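Side-chain contacts in eukaryotic translation initiation factor 4 gamma 5 (Trypanosoma cruzi, PDB 6OZU), which probably serves as a scaffold in translation initiation, its MIF4G domain being expected, as in relatives, to engage other initiation factors: residues F51-S54 with E58-I61; G21-M26 with V63-K68; I127-Q132 with L176-N181. All blocks are in the same frame, centred on the assembly; numbering follows the deposited sequence.

Contact 1 (F51-S54 with E58-I61)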
# COMPACT_ATOMS: atom_id res chain seq x y z
N PHE A 51 -9.39 -5.67 2.55
CA PHE A 51 -8.96 -4.39 1.99
C PHE A 51 -9.64 -3.16 2.66
O PHE A 51 -8.97 -2.13 2.82
CB PHE A 51 -9.10 -4.38 0.47
CG PHE A 51 -7.87 -4.87 -0.28
CD1 PHE A 51 -7.40 -6.17 -0.10
CD2 PHE A 51 -7.22 -4.06 -1.20
CE1 PHE A 51 -6.27 -6.62 -0.78
CE2 PHE A 51 -6.10 -4.52 -1.90
CZ PHE A 51 -5.63 -5.79 -1.69
N ASN A 52 -10.92 -3.29 3.09
CA ASN A 52 -11.63 -2.21 3.79
C ASN A 52 -11.14 -2.04 5.23
O ASN A 52 -10.87 -0.91 5.67
CB ASN A 52 -13.14 -2.40 3.72
CG ASN A 52 -13.77 -2.10 2.38
OD1 ASN A 52 -13.15 -1.49 1.49
ND2 ASN A 52 -15.02 -2.51 2.20
N LYS A 53 -10.95 -3.17 5.94
CA LYS A 53 -10.42 -3.19 7.31
C LYS A 53 -8.98 -2.63 7.33
O LYS A 53 -8.58 -1.97 8.29
CB LYS A 53 -10.51 -4.63 7.89
CG LYS A 53 -10.02 -4.83 9.34
CD LYS A 53 -10.94 -4.23 10.44
CE LYS A 53 -11.31 -5.21 11.53
NZ LYS A 53 -10.20 -5.45 12.50
N SER A 54 -8.23 -2.84 6.24
CA SER A 54 -6.86 -2.38 6.10
C SER A 54 -6.70 -0.87 5.84
O SER A 54 -5.60 -0.33 6.05
CB SER A 54 -6.14 -3.18 5.03
OG SER A 54 -6.02 -4.54 5.41
N GLU A 58 -7.62 3.47 12.43
CA GLU A 58 -7.48 2.83 13.75
C GLU A 58 -6.63 1.52 13.78
O GLU A 58 -6.10 1.13 14.82
CB GLU A 58 -8.86 2.55 14.39
CG GLU A 58 -9.82 1.70 13.56
CD GLU A 58 -10.80 2.49 12.71
OE1 GLU A 58 -10.35 3.36 11.93
OE2 GLU A 58 -12.02 2.22 12.81
N ASP A 59 -6.55 0.85 12.63
CA ASP A 59 -5.92 -0.45 12.50
C ASP A 59 -4.45 -0.46 12.10
O ASP A 59 -3.90 -1.55 12.04
CB ASP A 59 -6.73 -1.31 11.50
CG ASP A 59 -8.14 -1.65 11.96
OD1 ASP A 59 -8.29 -2.06 13.13
OD2 ASP A 59 -9.08 -1.53 11.15
N SER A 60 -3.80 0.70 11.86
CA SER A 60 -2.43 0.83 11.33
C SER A 60 -1.42 -0.22 11.83
O SER A 60 -0.56 -0.65 11.06
CB SER A 60 -1.86 2.23 11.53
OG SER A 60 -1.30 2.41 12.82
N ILE A 61 -1.54 -0.61 13.13
CA ILE A 61 -0.74 -1.59 13.88
C ILE A 61 -0.99 -3.05 13.43
O ILE A 61 -0.04 -3.82 13.31
CB ILE A 61 -0.89 -1.45 15.43
CG1 ILE A 61 -1.80 -0.25 15.86
CG2 ILE A 61 0.47 -1.38 16.11
CD1 ILE A 61 -3.31 -0.58 16.03

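Contact 2 (G21-M26 with V63-K68)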
# COMPACT_ATOMS: atom_id res chain seq x y z
N GLY A 21 1.17 -12.77 18.69
CA GLY A 21 1.16 -14.07 19.35
C GLY A 21 0.43 -15.20 18.64
O GLY A 21 0.94 -16.32 18.62
N ASN A 22 -0.78 -14.92 18.08
CA ASN A 22 -1.63 -15.95 17.46
C ASN A 22 -1.71 -15.96 15.92
O ASN A 22 -2.53 -16.71 15.38
CB ASN A 22 -3.05 -15.92 18.05
CG ASN A 22 -3.90 -14.71 17.73
OD1 ASN A 22 -3.59 -13.86 16.88
ND2 ASN A 22 -5.02 -14.61 18.42
N LEU A 23 -0.85 -15.20 15.23
CA LEU A 23 -0.80 -15.17 13.77
C LEU A 23 -0.74 -16.61 13.14
O LEU A 23 -1.55 -16.86 12.24
CB LEU A 23 0.34 -14.25 13.27
CG LEU A 23 0.53 -14.13 11.75
CD1 LEU A 23 -0.64 -13.43 11.07
CD2 LEU A 23 1.81 -13.40 11.45
N PRO A 24 0.09 -17.57 13.65
CA PRO A 24 0.09 -18.93 13.06
C PRO A 24 -1.23 -19.69 13.20
O PRO A 24 -1.58 -20.47 12.31
CB PRO A 24 1.24 -19.63 13.79
CG PRO A 24 2.08 -18.54 14.36
CD PRO A 24 1.11 -17.47 14.72
N LYS A 25 -1.97 -19.45 14.30
CA LYS A 25 -3.29 -20.05 14.56
C LYS A 25 -4.32 -19.42 13.62
O LYS A 25 -5.24 -20.10 13.18
CB LYS A 25 -3.70 -19.86 16.04
CG LYS A 25 -4.95 -20.67 16.42
CD LYS A 25 -5.38 -20.49 17.88
CE LYS A 25 -6.57 -21.39 18.19
NZ LYS A 25 -6.92 -21.38 19.63
N MET A 26 -4.14 -18.13 13.31
CA MET A 26 -5.03 -17.36 12.43
C MET A 26 -4.84 -17.75 10.96
O MET A 26 -5.83 -17.85 10.22
CB MET A 26 -4.88 -15.85 12.68
CG MET A 26 -5.38 -15.41 14.06
SD MET A 26 -7.05 -16.00 14.47
CE MET A 26 -6.67 -17.31 15.66
N VAL A 63 -2.56 -3.91 10.53
CA VAL A 63 -2.56 -3.97 9.07
C VAL A 63 -1.45 -4.92 8.55
O VAL A 63 -1.78 -5.73 7.66
CB VAL A 63 -2.57 -2.57 8.39
CG1 VAL A 63 -2.47 -2.69 6.87
CG2 VAL A 63 -3.85 -1.82 8.75
N PRO A 64 -0.20 -4.98 9.11
CA PRO A 64 0.78 -5.97 8.60
C PRO A 64 0.30 -7.41 8.78
O PRO A 64 0.68 -8.27 8.00
CB PRO A 64 2.03 -5.71 9.44
CG PRO A 64 1.87 -4.36 10.01
CD PRO A 64 0.40 -4.15 10.18
N TYR A 65 -0.55 -7.66 9.81
CA TYR A 65 -1.09 -8.99 10.09
C TYR A 65 -2.17 -9.38 9.09
O TYR A 65 -2.23 -10.55 8.73
CB TYR A 65 -1.60 -9.14 11.54
CG TYR A 65 -0.52 -8.86 12.55
CD1 TYR A 65 0.49 -9.79 12.80
CD2 TYR A 65 -0.47 -7.65 13.24
CE1 TYR A 65 1.51 -9.53 13.71
CE2 TYR A 65 0.54 -7.38 14.16
CZ TYR A 65 1.53 -8.32 14.40
OH TYR A 65 2.53 -8.05 15.29
N TYR A 66 -3.01 -8.41 8.65
CA TYR A 66 -4.07 -8.60 7.66
C TYR A 66 -3.42 -8.97 6.35
O TYR A 66 -3.86 -9.92 5.68
CB TYR A 66 -4.89 -7.31 7.44
CG TYR A 66 -5.57 -6.74 8.65
CD1 TYR A 66 -5.97 -7.56 9.70
CD2 TYR A 66 -5.83 -5.38 8.75
CE1 TYR A 66 -6.62 -7.04 10.82
CE2 TYR A 66 -6.43 -4.84 9.89
CZ TYR A 66 -6.84 -5.68 10.92
OH TYR A 66 -7.45 -5.16 12.03
N VAL A 67 -2.37 -8.21 5.99
CA VAL A 67 -1.56 -8.37 4.79
C VAL A 67 -0.82 -9.73 4.83
O VAL A 67 -0.76 -10.41 3.81
CB VAL A 67 -0.67 -7.11 4.60
CG1 VAL A 67 0.44 -7.33 3.60
CG2 VAL A 67 -1.51 -5.91 4.16
N LYS A 68 -0.35 -10.17 6.03
CA LYS A 68 0.30 -11.48 6.21
C LYS A 68 -0.67 -12.67 6.06
O LYS A 68 -0.23 -13.78 5.74
CB LYS A 68 1.04 -11.54 7.55
CG LYS A 68 2.41 -10.88 7.51
CD LYS A 68 3.08 -10.87 8.87
CE LYS A 68 4.29 -9.99 8.89
NZ LYS A 68 3.93 -8.56 8.71

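Contact 3 (I127-Q132 with L176-N181)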
# COMPACT_ATOMS: atom_id res chain seq x y z
N ILE A 127 -7.41 17.40 7.77
CA ILE A 127 -8.48 16.43 7.99
C ILE A 127 -8.35 15.30 6.97
O ILE A 127 -8.50 14.12 7.33
CB ILE A 127 -9.88 17.12 7.93
CG1 ILE A 127 -10.06 18.13 9.10
CG2 ILE A 127 -11.04 16.10 7.91
CD1 ILE A 127 -11.20 19.17 8.89
N PHE A 128 -8.06 15.65 5.71
CA PHE A 128 -7.90 14.70 4.63
C PHE A 128 -6.68 13.82 4.81
O PHE A 128 -6.78 12.62 4.63
CB PHE A 128 -7.92 15.39 3.26
CG PHE A 128 -7.92 14.42 2.10
CD1 PHE A 128 -9.06 13.70 1.77
CD2 PHE A 128 -6.76 14.20 1.37
CE1 PHE A 128 -9.03 12.78 0.73
CE2 PHE A 128 -6.74 13.28 0.32
CZ PHE A 128 -7.87 12.58 0.00
N ALA A 129 -5.53 14.42 5.16
CA ALA A 129 -4.25 13.75 5.37
C ALA A 129 -4.38 12.55 6.34
O ALA A 129 -3.78 11.50 6.09
CB ALA A 129 -3.24 14.74 5.89
N GLY A 130 -5.19 12.72 7.40
CA GLY A 130 -5.46 11.71 8.42
C GLY A 130 -6.16 10.48 7.89
O GLY A 130 -6.00 9.37 8.43
N LYS A 131 -6.94 10.68 6.81
CA LYS A 131 -7.66 9.63 6.10
C LYS A 131 -6.77 9.05 5.00
O LYS A 131 -6.70 7.83 4.85
CB LYS A 131 -8.99 10.16 5.54
CG LYS A 131 -10.03 10.51 6.64
CD LYS A 131 -11.32 11.17 6.11
CE LYS A 131 -11.68 12.47 6.81
NZ LYS A 131 -12.51 12.27 8.05
N GLN A 132 -6.05 9.92 4.27
CA GLN A 132 -5.15 9.52 3.20
C GLN A 132 -3.95 8.69 3.68
O GLN A 132 -3.53 7.80 2.93
CB GLN A 132 -4.69 10.73 2.37
CG GLN A 132 -4.15 10.39 0.97
CD GLN A 132 -5.19 9.85 -0.01
OE1 GLN A 132 -5.85 8.83 0.23
NE2 GLN A 132 -5.34 10.50 -1.15
N LEU A 176 4.33 15.16 0.73
CA LEU A 176 5.70 14.87 1.08
C LEU A 176 5.76 13.98 2.32
O LEU A 176 6.62 13.09 2.35
CB LEU A 176 6.46 16.17 1.36
CG LEU A 176 7.17 16.80 0.19
CD1 LEU A 176 7.42 18.28 0.45
CD2 LEU A 176 8.46 16.11 -0.09
N ILE A 177 4.88 14.22 3.34
CA ILE A 177 4.81 13.43 4.58
C ILE A 177 4.37 11.99 4.29
O ILE A 177 5.03 11.07 4.76
CB ILE A 177 4.00 14.11 5.71
CG1 ILE A 177 4.42 15.59 5.88
CG2 ILE A 177 4.16 13.35 7.03
CD1 ILE A 177 3.43 16.48 6.57
N HIS A 178 3.33 11.79 3.44
CA HIS A 178 2.90 10.43 3.02
C HIS A 178 4.05 9.66 2.36
O HIS A 178 4.26 8.49 2.69
CB HIS A 178 1.66 10.46 2.10
CG HIS A 178 0.43 11.10 2.71
ND1 HIS A 178 0.09 10.90 4.04
CD2 HIS A 178 -0.48 11.91 2.15
CE1 HIS A 178 -1.03 11.59 4.22
NE2 HIS A 178 -1.40 12.23 3.12
N PHE A 179 4.85 10.36 1.53
CA PHE A 179 6.02 9.81 0.87
C PHE A 179 7.13 9.43 1.83
O PHE A 179 7.77 8.41 1.58
CB PHE A 179 6.55 10.76 -0.21
CG PHE A 179 7.76 10.24 -0.95
CD1 PHE A 179 7.63 9.24 -1.90
CD2 PHE A 179 9.03 10.72 -0.65
CE1 PHE A 179 8.76 8.74 -2.58
CE2 PHE A 179 10.15 10.22 -1.33
CZ PHE A 179 10.01 9.25 -2.29
N MET A 180 7.42 10.24 2.90
CA MET A 180 8.50 9.90 3.84
C MET A 180 8.15 8.65 4.60
O MET A 180 9.02 7.85 4.97
CB MET A 180 8.78 11.00 4.89
CG MET A 180 8.77 12.41 4.40
SD MET A 180 9.15 13.63 5.69
CE MET A 180 8.50 12.83 7.10
N ASN A 181 6.89 8.51 4.91
CA ASN A 181 6.43 7.38 5.68
C ASN A 181 6.45 6.12 4.82
O ASN A 181 6.96 5.10 5.28
CB ASN A 181 5.12 7.71 6.36
CG ASN A 181 5.38 8.66 7.52
OD1 ASN A 181 6.03 8.30 8.51
ND2 ASN A 181 4.95 9.91 7.40

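Contact 1 (F51-S54 with E58-I61)
Lys53 sets out trans about chi1 (-179°), CG beside its carbonyl carbon, and then bends at each later torsion until its chain curls towards Asp59. Asp59 uses the other common setting: CG lies beside the backbone N (chi1 -65°), which sends the carboxylate towards 51-54. The two side chains cross at about a right angle. Lys53 CD is 3.4 Å from Asp59 OD2, so the methylene part of the lysine packs against one carboxylate oxygen while the ammonium reaches for the other. That salt bridge is long, with Lys53 NZ 3.9 Å from Asp59 OD1. Both charged ends also meet one phenol: Tyr66 OH is hydrogen-bonded to Lys53 NZ and makes a weak hydrogen bond with Asp59 OD1. The site is the connection between helix 40-53 and helix 63-76 of the all-helical MIF4G domain, which includes a short 3-10 segment. A flexible lysine suits it because its long chain can bend to reach an acid six residues on. Less comfortable is the approach of Asp59 OD2 to the main-chain Lys53 O, 2.9 Å apart although both are acceptors. Around the buried Asp59, so close a carbonyl would tend to raise the affinity of the carboxylate for a proton, whereas the neighbouring ammonium would work against that shift.

Contact 2 (G21-M26 with V63-K68)
Leu23 rests its forked end against both Tyr65 and Lys68, an apolar contact between two helices of the MIF4G domain, whose stacked antiparallel helices belong to the HEAT-repeat type. Both methyls take part, though CD2 alone reaches Lys68: Leu23 CD2 lies 3.8 Å from Lys68 CD and 4.1 Å from Tyr65 CD1. It meets the tyrosine at the ring edge, near the ring plane. The other branch turns towards the helix backbone, placing Leu23 CD1 4.0 Å from Tyr65 O. The trans chi1 (179°) carries the fork across to helix 63-76, and chi2 (67°) turns the two methyls. The backbones are close here, Leu23 CA being 7.2 Å from Tyr65 CA, and a branched aliphatic residue fills that spacing at the partly exposed margin of the domain. Lysine fits beside it because its long methylene chain can pack, crossing the leucine at about a right angle, while its charge goes to polar partners. Further out, Asn22 stands at the N-cap position of helix 23-31 but makes no capping bond with its side chain. Its amide ties back to the end of helix 6-17 and the loop after it, ND2 to Arg17 O and OD1 to Gly19 N. A bend at the last torsion of Lys68 directs NZ to a hydrogen bond with His145 NE2 and brings Lys68 NZ within 3.3 Å of Pro64 O in a weak one.

Contact 3 (I127-Q132 with L176-N181)
The imidazole of His178 meets helix 118-144 with its edge. Ala129 O lies near the ring plane, 3.3 Å from His178 CE1, and Ala129 CA, also in plane, is 4.0 Å from the same carbon. This is a contact between a polarised ring C-H and a carbonyl oxygen, with no hydrogen bond spanning the two segments. Gln132 comes in obliquely: its CB is 3.7 Å from His178 NE2, and its CG follows the ring round to stand 4.1 Å from His178 CD2. The glutamine amide is turned 80° against the imidazole, almost perpendicular, and is carried elsewhere by the bend at chi2 (68°). Its polar end belongs to another helix, since NE2 donates a hydrogen bond to Ala102 O of helix 82-112. Thus the aliphatic part of Gln132 serves the histidine, and its buried amide has a partner of its own. The small methyl of Ala129 lets the imidazole close on the backbone, while His178, with CG beside its backbone N (chi1 -60°), is long enough to span helices whose CA atoms, at Gln132 and His178, are 8.1 Å apart. The His178 side chain also touches Lys133 and Ile136 of helix 118-144, and a glycerol, probably from the crystallisation liquor, lies about 5 Å from it. The contact joins helix 118-144 to helix 173-186 within the HEAT-like helical array of the MIF4G domain.

In the fold
Contacts 1 and 2 lie on the same side of the chain's centre, with their own centres 13 Å apart, and helix 63-76 joins them. Tyr65 and Lys68 face helix 23-31, whereas the neighbouring Tyr66 serves the 53-59 turn, its OH 2.8 Å from Lys53 NZ. Along the chain, contact 1 falls wholly within the span bridged by contact 2. Contact 3 follows later in sequence and is separate in space, its centre 15 Å from contact 1 and 25 Å from contact 2. Helix 118-144 still links the regions: it carries Ala129 and Gln132, while its Phe138 touches Ser54 and Val63. The glycerol about 5 Å from His178 may mark a pocket, though no function is established.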